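Side-chain contact in thiamine phosphate pyrophosphorylase (Bacteroides thetaiotaomicron VPI-5482, PDB 3CEU), which probably catalyses the thiamine-phosphate diphosphorylase step of thiamine diphosphate biosynthesis on a TIM-barrel-like fold: residues P9-E14 and M40-L45. Residues are numbered along the deposited sequence; the frame is centred on the assembly and turned at random.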
# COMPACT_ATOMS: atom_id res chain seq x y z
N PRO A 9 10.46 2.21 5.85
CA PRO A 9 11.42 1.11 5.85
C PRO A 9 11.99 0.81 7.24
O PRO A 9 12.44 -0.31 7.49
CB PRO A 9 12.51 1.60 4.89
CG PRO A 9 11.77 2.55 3.98
CD PRO A 9 10.90 3.30 4.95
N THR A 10 11.94 1.79 8.13
CA THR A 10 12.46 1.62 9.48
C THR A 10 11.42 1.76 10.59
O THR A 10 10.36 2.37 10.39
CB THR A 10 13.63 2.61 9.75
OG1 THR A 10 13.85 2.72 11.16
CG2 THR A 10 13.32 3.99 9.20
N PHE A 11 11.73 1.18 11.75
CA PHE A 11 10.87 1.20 12.94
C PHE A 11 11.08 2.47 13.76
O PHE A 11 12.21 2.93 13.92
CB PHE A 11 11.19 -0.01 13.83
CG PHE A 11 10.68 -1.33 13.30
CD1 PHE A 11 9.39 -1.76 13.59
CD2 PHE A 11 11.47 -2.11 12.47
CE1 PHE A 11 8.90 -2.96 13.06
CE2 PHE A 11 10.98 -3.30 11.94
CZ PHE A 11 9.70 -3.73 12.24
N PHE A 12 10.00 3.04 14.28
CA PHE A 12 10.10 4.24 15.10
C PHE A 12 8.99 4.31 16.15
O PHE A 12 7.88 3.83 15.92
CB PHE A 12 10.08 5.51 14.23
CG PHE A 12 8.79 5.73 13.49
CD1 PHE A 12 8.52 5.05 12.31
CD2 PHE A 12 7.85 6.65 13.97
CE1 PHE A 12 7.34 5.27 11.61
CE2 PHE A 12 6.67 6.88 13.28
CZ PHE A 12 6.41 6.18 12.10
N VAL A 13 9.31 4.89 17.31
CA VAL A 13 8.35 5.01 18.40
C VAL A 13 7.11 5.78 17.96
O VAL A 13 7.20 6.73 17.19
CB VAL A 13 8.96 5.75 19.61
CG1 VAL A 13 10.02 4.88 20.26
CG2 VAL A 13 9.55 7.07 19.16
N GLU A 14 5.96 5.36 18.48
CA GLU A 14 4.69 5.99 18.14
C GLU A 14 4.11 5.50 16.81
O GLU A 14 2.96 5.79 16.48
CB GLU A 14 4.84 7.52 18.11
CG GLU A 14 4.76 8.15 19.50
CD GLU A 14 4.99 9.65 19.48
OE1 GLU A 14 6.14 10.08 19.25
OE2 GLU A 14 4.00 10.39 19.69
N MSE A 40 11.60 -9.91 15.24
CA MSE A 40 11.23 -9.40 16.55
C MSE A 40 10.49 -8.06 16.47
O MSE A 40 9.40 -7.91 17.02
CB MSE A 40 12.51 -9.26 17.39
CG MSE A 40 12.34 -8.64 18.76
SE MSE A 40 14.08 -8.08 19.44
CE MSE A 40 14.93 -9.83 19.57
N TYR A 41 11.08 -7.10 15.78
CA TYR A 41 10.47 -5.78 15.66
C TYR A 41 9.10 -5.79 14.97
O TYR A 41 8.22 -5.01 15.32
CB TYR A 41 11.43 -4.83 14.94
CG TYR A 41 12.75 -4.69 15.66
CD1 TYR A 41 12.78 -4.42 17.03
CD2 TYR A 41 13.96 -4.79 14.98
CE1 TYR A 41 13.98 -4.26 17.71
CE2 TYR A 41 15.18 -4.64 15.65
CZ TYR A 41 15.18 -4.37 17.01
OH TYR A 41 16.37 -4.19 17.68
N SER A 42 8.92 -6.67 13.99
CA SER A 42 7.64 -6.75 13.29
C SER A 42 6.58 -7.28 14.23
O SER A 42 5.43 -6.82 14.20
CB SER A 42 7.75 -7.65 12.06
OG SER A 42 8.67 -7.12 11.14
N GLU A 43 6.96 -8.24 15.07
CA GLU A 43 6.02 -8.82 16.02
C GLU A 43 5.62 -7.77 17.06
O GLU A 43 4.46 -7.67 17.43
CB GLU A 43 6.65 -10.03 16.72
CG GLU A 43 6.94 -11.23 15.83
CD GLU A 43 7.67 -12.34 16.58
OE1 GLU A 43 8.83 -12.10 17.01
OE2 GLU A 43 7.10 -13.44 16.74
N ARG A 44 6.59 -6.98 17.52
CA ARG A 44 6.32 -5.95 18.52
C ARG A 44 5.27 -4.96 18.01
O ARG A 44 4.30 -4.66 18.70
CB ARG A 44 7.62 -5.22 18.89
CG ARG A 44 8.72 -6.19 19.35
CD ARG A 44 10.08 -5.53 19.67
NE ARG A 44 10.11 -4.88 20.98
CZ ARG A 44 9.64 -3.66 21.23
NH1 ARG A 44 9.09 -2.95 20.25
NH2 ARG A 44 9.73 -3.15 22.45
N LEU A 45 5.47 -4.49 16.79
CA LEU A 45 4.54 -3.55 16.20
C LEU A 45 3.17 -4.20 16.03
O LEU A 45 2.16 -3.64 16.45
CB LEU A 45 5.08 -3.07 14.85
CG LEU A 45 4.49 -1.80 14.24
CD1 LEU A 45 5.28 -1.39 13.00
CD2 LEU A 45 3.05 -2.03 13.88
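F11 lays one face of its phenyl ring against Y41: the CB of Y41 stands 3.4 Å from the centroid of the F11 ring and only 14° off the ring normal, which defines a CH-pi contact over the face. The two aromatic rings themselves meet obliquely, with planes at 50° and centroids 5.6 Å apart, so it is the beta carbon of Y41, not its phenol ring, that lies over the F11 face. Y41 O, which accepts the helical bond from L45 N, lies 3.1 Å from CE1 of F11. S42 OG lies in the plane of the F11 ring at its edge, 3.7 Å from CZ, while L45 reaches CE1 of F11 with CD1 at 3.9 Å. With CG of L45 anti to the backbone N (chi1 -163°), the branch carrying CD1 is directed to F11. No hydrogen bond joins the two segments; F11 carries every contact from 9-14. With an alanine in place of F11, the aromatic face over Y41 CB is gone, and a gap between loop and helix would probably open beside L45 CD1. Around this shell, K34 makes a cation-pi contact with F11 and also donates to T10 O. The loop follows strand 2-6 of the parallel barrel and leads into helix 15-24. F11 thus joins this first beta-alpha connection to helix 39-48, which follows strand 29-32, and L45 separately touches E15 and I19 of helix 15-24.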